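Local coordinates for protein deoxyhypusine hydroxylase (Homo sapiens, PDB 4D50) that hydroxylates the deoxyhypusine side chain of translation factor eIF5A at a diiron centre, completing the hypusine modification that this factor needs to function, at residues Thr35-Gly40 and Ala64-Gln69; Cys127-Arg132 and Glu179-Met184; Arg161-Leu166 and Gly192-Leu197; Leu171-Pro176 and Leu203-Ala208. All coordinates share one frame; numbering follows the deposited sequence.

Contact 1. Residues Thr35-Gly40 and Ala64-Gln69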
loop_
_atom_site.group_PDB
_atom_site.type_symbol
_atom_site.label_atom_id
_atom_site.label_comp_id
_atom_site.label_asym_id
_atom_site.label_seq_id
_atom_site.Cartn_x
_atom_site.Cartn_y
_atom_site.Cartn_z
ATOM N N THR A 35 -9.827 -10.202 -5.285
ATOM C CA THR A 35 -10.437 -11.495 -5.029
ATOM C C THR A 35 -9.323 -12.557 -4.949
ATOM O O THR A 35 -9.345 -13.380 -4.036
ATOM C CB THR A 35 -11.473 -11.814 -6.110
ATOM O OG1 THR A 35 -12.440 -10.755 -6.099
ATOM C CG2 THR A 35 -12.194 -13.188 -5.882
ATOM N N LEU A 36 -8.392 -12.561 -5.877
ATOM C CA LEU A 36 -7.295 -13.510 -5.827
ATOM C C LEU A 36 -6.503 -13.381 -4.575
ATOM O O LEU A 36 -6.001 -14.381 -4.083
ATOM C CB LEU A 36 -6.380 -13.392 -7.015
ATOM C CG LEU A 36 -6.976 -13.757 -8.372
ATOM C CD1 LEU A 36 -5.981 -13.403 -9.482
ATOM C CD2 LEU A 36 -7.283 -15.259 -8.438
ATOM N N ARG A 37 -6.269 -12.145 -4.138
ATOM C CA ARG A 37 -5.552 -11.935 -2.894
ATOM C C ARG A 37 -6.206 -12.660 -1.741
ATOM O O ARG A 37 -5.527 -13.266 -0.900
ATOM C CB ARG A 37 -5.462 -10.420 -2.635
ATOM C CG ARG A 37 -4.740 -10.056 -1.368
ATOM C CD ARG A 37 -5.711 -9.837 -0.264
ATOM N NE ARG A 37 -5.170 -9.514 1.054
ATOM C CZ ARG A 37 -4.771 -10.434 1.917
ATOM N NH1 ARG A 37 -4.722 -11.705 1.556
ATOM N NH2 ARG A 37 -4.343 -10.087 3.127
ATOM N N GLY A 38 -7.548 -12.609 -1.686
ATOM C CA GLY A 38 -8.337 -13.294 -0.662
ATOM C C GLY A 38 -8.310 -14.820 -0.762
ATOM O O GLY A 38 -8.183 -15.539 0.235
ATOM N N LEU A 39 -8.388 -15.317 -1.973
ATOM C CA LEU A 39 -8.423 -16.766 -2.204
ATOM C C LEU A 39 -7.113 -17.401 -1.931
ATOM O O LEU A 39 -7.029 -18.457 -1.307
ATOM C CB LEU A 39 -8.903 -17.040 -3.613
ATOM C CG LEU A 39 -10.330 -16.648 -3.875
ATOM C CD1 LEU A 39 -10.673 -16.808 -5.318
ATOM C CD2 LEU A 39 -11.324 -17.456 -3.002
ATOM N N GLY A 40 -6.044 -16.773 -2.420
ATOM C CA GLY A 40 -4.744 -17.325 -2.128
ATOM C C GLY A 40 -4.460 -18.618 -2.866
ATOM O O GLY A 40 -5.256 -19.088 -3.673
ATOM N N ALA A 64 2.033 -6.167 -6.342
ATOM C CA ALA A 64 3.087 -6.435 -5.326
ATOM C C ALA A 64 2.518 -6.272 -3.922
ATOM O O ALA A 64 2.843 -7.093 -3.038
ATOM C CB ALA A 64 4.291 -5.489 -5.485
ATOM N N TYR A 65 1.711 -5.255 -3.671
ATOM C CA TYR A 65 1.098 -5.097 -2.368
ATOM C C TYR A 65 0.306 -6.324 -1.921
ATOM O O TYR A 65 0.468 -6.851 -0.833
ATOM C CB TYR A 65 0.168 -3.889 -2.373
ATOM C CG TYR A 65 -0.632 -3.655 -1.129
ATOM C CD1 TYR A 65 -0.048 -3.158 0.029
ATOM C CD2 TYR A 65 -1.963 -4.081 -1.057
ATOM C CE1 TYR A 65 -0.807 -2.968 1.201
ATOM C CE2 TYR A 65 -2.730 -3.856 0.062
ATOM C CZ TYR A 65 -2.135 -3.386 1.211
ATOM O OH TYR A 65 -2.925 -3.172 2.273
ATOM N N CYS A 66 -0.464 -6.852 -2.844
ATOM C CA CYS A 66 -1.290 -8.040 -2.606
ATOM C C CYS A 66 -0.425 -9.239 -2.266
ATOM O O CYS A 66 -0.758 -9.946 -1.328
ATOM C CB CYS A 66 -2.254 -8.381 -3.756
ATOM S SG CYS A 66 -3.635 -7.223 -3.814
ATOM N N LEU A 67 0.698 -9.448 -2.990
ATOM C CA LEU A 67 1.542 -10.623 -2.696
ATOM C C LEU A 67 2.135 -10.483 -1.314
ATOM O O LEU A 67 2.432 -11.474 -0.625
ATOM C CB LEU A 67 2.672 -10.753 -3.749
ATOM C CG LEU A 67 2.159 -11.149 -5.172
ATOM C CD1 LEU A 67 3.299 -11.146 -6.144
ATOM C CD2 LEU A 67 1.431 -12.501 -5.186
ATOM N N GLY A 68 2.422 -9.257 -0.933
ATOM C CA GLY A 68 2.925 -9.011 0.409
ATOM C C GLY A 68 1.908 -9.449 1.457
ATOM O O GLY A 68 2.266 -10.103 2.454
ATOM N N GLN A 69 0.725 -8.937 1.334
ATOM C CA GLN A 69 -0.342 -9.143 2.309
ATOM C C GLN A 69 -0.765 -10.602 2.422
ATOM O O GLN A 69 -1.239 -11.013 3.518
ATOM C CB GLN A 69 -1.554 -8.226 1.944
ATOM C CG GLN A 69 -1.200 -6.772 1.970
ATOM C CD GLN A 69 -0.873 -6.248 3.320
ATOM O OE1 GLN A 69 -1.678 -6.362 4.196
ATOM N NE2 GLN A 69 0.314 -5.638 3.481
HETATM O O HOH W 1 -3.184 -10.824 5.205
#
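A water molecule bridges R37 and Q69. It accepts from R37 NH2 at 2.5 Å and donates to the backbone oxygen Q69 O at 2.6 Å. The direct gap between R37 NH2 and Q69 O is 3.3 Å. The water links the guanidinium to the carbonyl. Q69 CB covers one face of the guanidinium, 3.6 Å from R37 NH2. The guanidinium and the Q69 amide are turned 79° apart. That amide points elsewhere: Q69 OE1 accepts from V152 N. Segment 64-69 belongs to the first HEAT-like repeat, and the contact pairs helix 57-70 with helix 26-39 in this all-helical fold. The arginine shaft makes the apolar part. R37 CG lies anti to the backbone N (chi1 180°), which carries the chain toward helix 57-70. There R37 CG rests against C66 CB at 3.8 Å. C66 SG touches R37 CB and CG about equally. Replacing R37 by an alanine would probably leave the water without this donor and uncover the C66 and Q69 side chains where the long shaft now lies. C66 also packs on L33 and F34, one turn earlier in helix 26-39. L36 faces another way, onto helices 3-20 and 42-50. The side chain of Q69 is about 7 Å from that of E95, a ligand of one iron.

Contact 2. Residues Cys127-Arg132 and Glu179-Met184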
loop_
_atom_site.group_PDB
_atom_site.type_symbol
_atom_site.label_atom_id
_atom_site.label_comp_id
_atom_site.label_asym_id
_atom_site.label_seq_id
_atom_site.Cartn_x
_atom_site.Cartn_y
_atom_site.Cartn_z
ATOM N N CYS A 127 13.470 -0.590 1.901
ATOM C CA CYS A 127 14.189 -1.811 2.244
ATOM C C CYS A 127 14.821 -1.612 3.636
ATOM O O CYS A 127 14.945 -2.579 4.440
ATOM C CB CYS A 127 15.259 -2.225 1.156
ATOM S SG CYS A 127 14.483 -2.677 -0.379
ATOM N N GLN A 128 15.151 -0.370 3.995
ATOM C CA GLN A 128 15.616 -0.112 5.361
ATOM C C GLN A 128 14.556 -0.449 6.360
ATOM O O GLN A 128 14.828 -1.059 7.401
ATOM C CB GLN A 128 16.086 1.321 5.488
ATOM C CG GLN A 128 17.371 1.583 4.682
ATOM C CD GLN A 128 17.587 3.056 4.471
ATOM O OE1 GLN A 128 17.157 3.870 5.292
ATOM N NE2 GLN A 128 18.151 3.413 3.369
ATOM N N LEU A 129 13.340 -0.059 6.061
ATOM C CA LEU A 129 12.195 -0.333 6.925
ATOM C C LEU A 129 11.938 -1.802 7.040
ATOM O O LEU A 129 11.663 -2.295 8.147
ATOM C CB LEU A 129 10.934 0.404 6.410
ATOM C CG LEU A 129 10.951 1.889 6.601
ATOM C CD1 LEU A 129 9.794 2.542 5.834
ATOM C CD2 LEU A 129 10.859 2.302 8.045
ATOM N N ALA A 130 12.102 -2.531 5.932
ATOM C CA ALA A 130 11.720 -3.930 5.915
ATOM C C ALA A 130 12.781 -4.728 6.731
ATOM O O ALA A 130 12.418 -5.669 7.372
ATOM C CB ALA A 130 11.487 -4.400 4.527
ATOM N N VAL A 131 14.058 -4.343 6.644
ATOM C CA VAL A 131 15.119 -4.956 7.455
ATOM C C VAL A 131 14.839 -4.721 8.944
ATOM O O VAL A 131 14.880 -5.631 9.709
ATOM C CB VAL A 131 16.502 -4.420 7.077
ATOM C CG1 VAL A 131 17.516 -4.866 8.122
ATOM C CG2 VAL A 131 16.884 -4.902 5.674
ATOM N N ARG A 132 14.398 -3.518 9.295
ATOM C CA ARG A 132 14.051 -3.299 10.702
ATOM C C ARG A 132 12.819 -4.139 11.139
ATOM O O ARG A 132 12.730 -4.596 12.282
ATOM C CB ARG A 132 13.748 -1.790 10.903
ATOM C CG ARG A 132 14.933 -0.819 10.878
ATOM C CD ARG A 132 15.928 -0.998 12.002
ATOM N NE ARG A 132 15.328 -0.987 13.332
ATOM C CZ ARG A 132 15.078 0.106 14.069
ATOM N NH1 ARG A 132 15.335 1.322 13.633
ATOM N NH2 ARG A 132 14.577 -0.049 15.319
ATOM N N GLU A 179 11.100 4.408 13.478
ATOM C CA GLU A 179 10.465 4.835 14.728
ATOM C C GLU A 179 9.275 5.779 14.396
ATOM O O GLU A 179 8.224 5.752 15.075
ATOM C CB GLU A 179 11.499 5.513 15.603
ATOM C CG GLU A 179 12.312 4.627 16.525
ATOM C CD GLU A 179 13.258 3.620 15.858
ATOM O OE1 GLU A 179 13.493 3.676 14.625
ATOM O OE2 GLU A 179 13.780 2.752 16.611
ATOM N N ARG A 180 9.453 6.579 13.348
ATOM C CA ARG A 180 8.443 7.501 12.902
ATOM C C ARG A 180 7.251 6.705 12.395
ATOM O O ARG A 180 6.118 7.134 12.605
ATOM C CB ARG A 180 8.963 8.466 11.823
ATOM C CG ARG A 180 10.147 9.213 12.321
ATOM C CD ARG A 180 10.635 10.221 11.303
ATOM N NE ARG A 180 9.670 11.273 11.001
ATOM C CZ ARG A 180 9.819 12.143 9.985
ATOM N NH1 ARG A 180 10.927 12.126 9.206
ATOM N NH2 ARG A 180 8.933 13.092 9.745
ATOM N N TYR A 181 7.503 5.656 11.631
ATOM C CA TYR A 181 6.427 4.779 11.158
ATOM C C TYR A 181 5.715 4.110 12.300
ATOM O O TYR A 181 4.482 3.878 12.302
ATOM C CB TYR A 181 6.971 3.716 10.189
ATOM C CG TYR A 181 6.976 4.099 8.735
ATOM C CD1 TYR A 181 7.632 5.246 8.300
ATOM C CD2 TYR A 181 6.482 3.253 7.797
ATOM C CE1 TYR A 181 7.633 5.621 6.978
ATOM C CE2 TYR A 181 6.490 3.629 6.450
ATOM C CZ TYR A 181 7.069 4.803 6.059
ATOM O OH TYR A 181 7.133 5.161 4.695
ATOM N N ARG A 182 6.460 3.747 13.353
ATOM C CA ARG A 182 5.759 3.113 14.476
ATOM C C ARG A 182 4.730 4.084 15.129
ATOM O O ARG A 182 3.655 3.690 15.557
ATOM C CB ARG A 182 6.830 2.653 15.534
ATOM C CG ARG A 182 7.666 1.504 15.064
ATOM C CD ARG A 182 8.312 0.715 16.205
ATOM N NE ARG A 182 7.335 0.167 17.122
ATOM C CZ ARG A 182 7.672 -0.395 18.282
ATOM N NH1 ARG A 182 8.957 -0.444 18.639
ATOM N NH2 ARG A 182 6.736 -0.817 19.095
ATOM N N ALA A 183 5.087 5.354 15.179
ATOM C CA ALA A 183 4.272 6.393 15.813
ATOM C C ALA A 183 3.079 6.648 14.873
ATOM O O ALA A 183 1.977 6.817 15.336
ATOM C CB ALA A 183 5.087 7.643 15.951
ATOM N N MET A 184 3.305 6.494 13.601
ATOM C CA MET A 184 2.276 6.690 12.554
ATOM C C MET A 184 1.184 5.596 12.724
ATOM O O MET A 184 -0.013 5.897 12.751
ATOM C CB MET A 184 2.855 6.603 11.130
ATOM C CG MET A 184 1.916 7.124 10.057
ATOM S SD MET A 184 2.590 6.639 8.417
ATOM C CE MET A 184 4.075 7.570 8.319
#
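R132 and E179 make the polar half of this contact, a two-pronged salt bridge. The guanidinium meets the carboxylate end-on. R132 NH1 donates to E179 OE1 at 3.1 Å, and R132 NH2 donates to E179 OE2 at 3.2 Å. The NH2 bond is the straighter, at 164°, with OE2 in the guanidinium plane. The NH1 bond is bent to 141°. It uses the syn lone pair of OE1, which is tilted out of the guanidinium plane. The two flat groups are twisted 42° apart, which fits the uneven bonds. R132 is folded at chi2 and chi3, and E179 turns at chi2, bringing its carboxylate nearer to helix 121-140. A methionine in place of R132 would probably leave both E179 oxygens without these donors and the carboxylate free to turn.

The apolar half is a CH-pi contact. L129 CD1 sits over one face of the Y181 ring, 3.7 Å from its centroid and slightly toward the rim. Its nearest ring atoms are Y181 CE2 and CZ. M184 CE covers the opposite face from within helix 177-190, so the ring is held between two methyl groups.

The two halves join helix 121-140 to helix 177-190, whose segment 179-184 lies in the third HEAT-like repeat. Y181 also packs on L209 and E213 of helix 208-221, with its side chain about 5 Å from that of the iron ligand H212. On the far side of helix 121-140, A130 and V131 pack on L112 of helix 109-115.

Contact 3. Residues Arg161-Leu166 and Gly192-Leu197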
loop_
_atom_site.group_PDB
_atom_site.type_symbol
_atom_site.label_atom_id
_atom_site.label_comp_id
_atom_site.label_asym_id
_atom_site.label_seq_id
_atom_site.Cartn_x
_atom_site.Cartn_y
_atom_site.Cartn_z
ATOM N N ARG A 161 0.853 5.699 24.043
ATOM C CA ARG A 161 -0.585 5.872 23.762
ATOM C C ARG A 161 -1.050 7.308 23.730
ATOM O O ARG A 161 -2.121 7.633 23.116
ATOM C CB ARG A 161 -1.415 5.092 24.751
ATOM C CG ARG A 161 -1.220 3.587 24.589
ATOM C CD ARG A 161 -1.969 2.880 25.692
ATOM N NE ARG A 161 -1.643 1.443 25.716
ATOM C CZ ARG A 161 -1.891 0.623 26.730
ATOM N NH1 ARG A 161 -2.468 1.080 27.848
ATOM N NH2 ARG A 161 -1.575 -0.663 26.622
ATOM N N ASP A 162 -0.221 8.180 24.272
ATOM C CA ASP A 162 -0.536 9.589 24.224
ATOM C C ASP A 162 -0.402 10.153 22.783
ATOM O O ASP A 162 0.685 10.195 22.214
ATOM C CB ASP A 162 0.355 10.423 25.122
ATOM C CG ASP A 162 -0.120 11.865 25.212
ATOM O OD1 ASP A 162 -1.132 12.086 25.886
ATOM O OD2 ASP A 162 0.459 12.750 24.596
ATOM N N VAL A 163 -1.497 10.665 22.271
ATOM C CA VAL A 163 -1.563 11.206 20.892
ATOM C C VAL A 163 -0.557 12.347 20.739
ATOM O O VAL A 163 0.131 12.447 19.713
ATOM C CB VAL A 163 -2.966 11.656 20.478
ATOM C CG1 VAL A 163 -2.935 12.540 19.213
ATOM C CG2 VAL A 163 -3.827 10.433 20.244
ATOM N N GLY A 164 -0.455 13.247 21.727
ATOM C CA GLY A 164 0.472 14.389 21.551
ATOM C C GLY A 164 1.933 13.964 21.461
ATOM O O GLY A 164 2.665 14.419 20.609
ATOM N N ARG A 165 2.337 13.024 22.326
ATOM C CA ARG A 165 3.666 12.416 22.253
ATOM C C ARG A 165 3.931 11.585 20.956
ATOM O O ARG A 165 5.028 11.644 20.393
ATOM C CB ARG A 165 3.864 11.489 23.455
ATOM C CG ARG A 165 3.970 12.222 24.792
ATOM C CD ARG A 165 4.375 11.230 25.877
ATOM N NE ARG A 165 4.169 11.659 27.275
ATOM C CZ ARG A 165 3.152 11.287 28.074
ATOM N NH1 ARG A 165 2.160 10.508 27.645
ATOM N NH2 ARG A 165 3.102 11.737 29.328
ATOM N N LEU A 166 2.913 10.895 20.482
ATOM C CA LEU A 166 3.007 10.224 19.151
ATOM C C LEU A 166 3.209 11.226 17.997
ATOM O O LEU A 166 4.010 10.998 17.049
ATOM C CB LEU A 166 1.758 9.371 18.895
ATOM C CG LEU A 166 1.596 8.143 19.793
ATOM C CD1 LEU A 166 0.246 7.535 19.668
ATOM C CD2 LEU A 166 2.680 7.122 19.510
ATOM N N GLY A 192 -9.668 8.863 16.141
ATOM C CA GLY A 192 -10.317 10.140 16.440
ATOM C C GLY A 192 -9.731 11.306 15.652
ATOM O O GLY A 192 -8.766 11.156 14.834
ATOM N N GLU A 193 -10.319 12.483 15.899
ATOM C CA GLU A 193 -10.026 13.678 15.143
ATOM C C GLU A 193 -8.666 14.205 15.458
ATOM O O GLU A 193 -7.921 14.568 14.548
ATOM C CB GLU A 193 -11.133 14.748 15.359
ATOM C CG GLU A 193 -10.764 16.171 14.972
ATOM C CD GLU A 193 -11.815 17.178 15.440
ATOM O OE1 GLU A 193 -12.824 17.274 14.769
ATOM O OE2 GLU A 193 -11.543 17.899 16.428
ATOM N N GLU A 194 -8.243 14.206 16.729
ATOM C CA GLU A 194 -6.936 14.710 17.064
ATOM C C GLU A 194 -5.818 13.881 16.361
ATOM O O GLU A 194 -4.850 14.432 15.862
ATOM C CB GLU A 194 -6.704 14.656 18.589
ATOM C CG GLU A 194 -5.544 15.496 19.054
ATOM C CD GLU A 194 -4.994 15.173 20.477
ATOM O OE1 GLU A 194 -5.569 14.364 21.217
ATOM O OE2 GLU A 194 -3.939 15.719 20.818
ATOM N N ALA A 195 -5.953 12.575 16.360
ATOM C CA ALA A 195 -4.928 11.716 15.720
ATOM C C ALA A 195 -4.949 11.879 14.174
ATOM O O ALA A 195 -3.875 11.934 13.587
ATOM C CB ALA A 195 -5.072 10.266 16.116
ATOM N N ALA A 196 -6.133 12.035 13.598
ATOM C CA ALA A 196 -6.318 12.272 12.125
ATOM C C ALA A 196 -5.575 13.505 11.681
ATOM O O ALA A 196 -4.840 13.497 10.699
ATOM C CB ALA A 196 -7.770 12.348 11.768
ATOM N N LEU A 197 -5.735 14.601 12.448
ATOM C CA LEU A 197 -5.016 15.811 12.122
ATOM C C LEU A 197 -3.548 15.790 12.413
ATOM O O LEU A 197 -2.768 16.503 11.765
ATOM C CB LEU A 197 -5.736 16.980 12.829
ATOM C CG LEU A 197 -7.226 17.120 12.627
ATOM C CD1 LEU A 197 -7.695 18.179 13.602
ATOM C CD2 LEU A 197 -7.521 17.570 11.195
#
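V163 and E194 lie alongside each other, their side chains running opposite ways, one branched and one straight. E194 is extended, with CG anti to the backbone N (chi1 -164°), and reaches across toward helix 163-171. Its flat end lies against one methyl: V163 CG1 is 3.6 Å from E194 CD. The methyl is nearly as close to both carboxylate oxygens. V163 CB adds a contact of 3.8 Å to E194 OE1. The other branch of the valine points to the helix behind the glutamate, where V163 CG2 comes within 4.3 Å of A195 CB. The backbones are nearest here, with V163 CA 6.2 Å from A195 CA. V163 touches two successive residues of helix 193-201: CG1 meets both E194 and A195 CA, and CG2 meets A195 CB.

The contact lies at the start of both helices. D162 is the N-cap of helix 163-171, where D162 OD2 accepts from R165 N at 3.0 Å through its anti lone pair. E194 OE2 lies 4.4 Å from G164 N, too far for a bond, yet the amino end of that helix may ease its charge. G192, with positive phi, holds the N-cap position of helix 193-201. Helix 177-190 connects the two and backs the contact: V163 also packs on its L187 and A190, and L166 on A186 and L187.

Contact 4. Residues Leu171-Pro176 and Leu203-Ala208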
loop_
_atom_site.group_PDB
_atom_site.type_symbol
_atom_site.label_atom_id
_atom_site.label_comp_id
_atom_site.label_asym_id
_atom_site.label_seq_id
_atom_site.Cartn_x
_atom_site.Cartn_y
_atom_site.Cartn_z
ATOM N N LEU A 171 6.537 13.638 13.527
ATOM C CA LEU A 171 7.020 14.864 12.886
ATOM C C LEU A 171 8.489 15.204 13.160
ATOM O O LEU A 171 8.968 16.199 12.612
ATOM C CB LEU A 171 6.161 16.034 13.274
ATOM C CG LEU A 171 4.649 15.847 13.118
ATOM C CD1 LEU A 171 3.950 17.098 13.625
ATOM C CD2 LEU A 171 4.255 15.598 11.661
ATOM N N ASP A 172 9.176 14.368 13.943
ATOM C CA ASP A 172 10.597 14.550 14.234
ATOM C C ASP A 172 11.510 14.049 13.109
ATOM O O ASP A 172 11.746 12.833 12.915
ATOM C CB ASP A 172 10.939 13.921 15.586
ATOM C CG ASP A 172 12.317 14.328 16.097
ATOM O OD1 ASP A 172 13.043 15.037 15.359
ATOM O OD2 ASP A 172 12.607 13.939 17.273
ATOM N N GLU A 173 12.064 14.972 12.352
ATOM C CA GLU A 173 12.915 14.567 11.189
ATOM C C GLU A 173 14.288 13.958 11.599
ATOM O O GLU A 173 14.952 13.331 10.773
ATOM C CB GLU A 173 13.146 15.755 10.277
ATOM C CG GLU A 173 11.886 16.401 9.697
ATOM C CD GLU A 173 11.282 15.737 8.460
ATOM O OE1 GLU A 173 11.845 14.786 7.886
ATOM O OE2 GLU A 173 10.239 16.262 8.013
ATOM N N SER A 174 14.688 14.098 12.856
ATOM C CA SER A 174 15.928 13.509 13.328
ATOM C C SER A 174 15.802 12.077 13.813
ATOM O O SER A 174 16.812 11.443 13.996
ATOM C CB SER A 174 16.483 14.323 14.488
ATOM O OG SER A 174 15.598 14.237 15.602
ATOM N N ARG A 175 14.583 11.566 14.032
ATOM C CA ARG A 175 14.397 10.181 14.415
ATOM C C ARG A 175 14.452 9.257 13.222
ATOM O O ARG A 175 14.129 9.675 12.114
ATOM C CB ARG A 175 13.073 9.956 15.118
ATOM C CG ARG A 175 12.946 10.818 16.330
ATOM C CD ARG A 175 11.716 10.423 17.097
ATOM N NE ARG A 175 11.358 11.460 18.054
ATOM C CZ ARG A 175 10.787 11.225 19.220
ATOM N NH1 ARG A 175 10.539 9.969 19.609
ATOM N NH2 ARG A 175 10.478 12.252 19.991
ATOM N N PRO A 176 14.896 8.014 13.426
ATOM C CA PRO A 176 14.874 7.042 12.344
ATOM C C PRO A 176 13.476 6.837 11.788
ATOM O O PRO A 176 12.471 6.841 12.545
ATOM C CB PRO A 176 15.358 5.751 13.013
ATOM C CG PRO A 176 15.955 6.130 14.342
ATOM C CD PRO A 176 15.536 7.499 14.649
ATOM N N LEU A 203 1.761 15.121 6.002
ATOM C CA LEU A 203 1.730 15.356 4.586
ATOM C C LEU A 203 2.604 16.560 4.177
ATOM O O LEU A 203 2.806 16.777 3.004
ATOM C CB LEU A 203 0.308 15.579 4.053
ATOM C CG LEU A 203 -0.568 14.359 4.206
ATOM C CD1 LEU A 203 -2.021 14.716 4.032
ATOM C CD2 LEU A 203 -0.095 13.322 3.274
ATOM N N HIS A 204 3.183 17.200 5.160
ATOM C CA HIS A 204 4.060 18.394 4.948
ATOM C C HIS A 204 5.523 18.107 5.345
ATOM O O HIS A 204 6.369 18.998 5.336
ATOM C CB HIS A 204 3.482 19.569 5.714
ATOM C CG HIS A 204 2.146 19.963 5.203
ATOM N ND1 HIS A 204 0.970 19.585 5.805
ATOM C CD2 HIS A 204 1.808 20.572 4.053
ATOM C CE1 HIS A 204 -0.051 20.001 5.065
ATOM N NE2 HIS A 204 0.430 20.583 3.994
ATOM N N CYS A 205 5.884 16.867 5.615
ATOM C CA CYS A 205 7.267 16.617 6.005
ATOM C C CYS A 205 7.752 15.290 5.491
ATOM O O CYS A 205 7.109 14.652 4.635
ATOM C CB CYS A 205 7.460 16.795 7.511
ATOM S SG CYS A 205 6.589 15.608 8.538
ATOM N N GLY A 206 8.925 14.888 5.953
ATOM C CA GLY A 206 9.598 13.664 5.495
ATOM C C GLY A 206 9.799 13.484 4.008
ATOM O O GLY A 206 9.605 14.369 3.214
ATOM N N SER A 207 10.203 12.285 3.664
ATOM C CA SER A 207 10.405 11.882 2.298
ATOM C C SER A 207 9.060 11.610 1.645
ATOM O O SER A 207 8.030 11.506 2.309
ATOM C CB SER A 207 11.234 10.587 2.303
ATOM O OG SER A 207 10.524 9.497 2.889
ATOM N N ALA A 208 9.104 11.398 0.323
ATOM C CA ALA A 208 7.918 11.000 -0.419
ATOM C C ALA A 208 7.367 9.658 0.081
ATOM O O ALA A 208 6.168 9.516 0.264
ATOM C CB ALA A 208 8.244 10.916 -1.918
#
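E173 and G206 form the close part of this contact. The backbone G206 N donates to E173 OE2 at 2.8 Å, and the bond is nearly straight at 173°. The exact place of OE2 is less sure, because it stands too near C205 in the model. E173 bends at chi2 (-82°), and this turn swings its carboxylate over to the loop 203-208. Its other oxygen, E173 OE1, takes a salt bridge from R180. As modelled, the two oxygens have different partners, a backbone amide and an arginine. The positive phi of G206 suits a glycine. Beside this polar grip is one apolar touch: L171 CD2 meets C205 SG at 3.9 Å. C205 also packs on F210 and R180.

The other side is looser and faces solvent. S174 and R175 are exposed and make no contact with the loop 203-208. They are held instead by D172. D172 OD1 accepts from both S174 OG at 2.7 Å and S174 N at 3.1 Å. Both donors come from the same face of the carboxylate plane. The second oxygen, D172 OD2, takes R175 NE at 2.9 Å in a salt bridge.

The bond from S174 N makes an Asx turn, set within a type I beta turn from D172 to R175. Each loop leads straight into a helix: P176 is the N-cap of helix 177-190, and S207 caps helix 208-221 by accepting from F210 N. Short loops stacked side by side between successive helices are in keeping with a HEAT-like repeat fold.

Contacts 2, 3 and 4 form a connected group built largely round helix 177-190 and its neighbours. Contacts 2 and 4 are 12 Å apart between centres and meet directly through the R180-E173 salt bridge. Contacts 2 and 3 touch where A183 CB packs on L166 O at 3.7 Å. Contacts 3 and 4 do not touch; their nearest atoms are about 5 Å apart. Contact 1 stands alone, on the opposite side of the chain's centre from contacts 3 and 4. Contacts 1 and 2 come nearest the diiron site: the side chain of Y181 is about 8 Å from an iron, that of Q69 about 10 Å. Contact 3 is far from the iron site and the bound ligands.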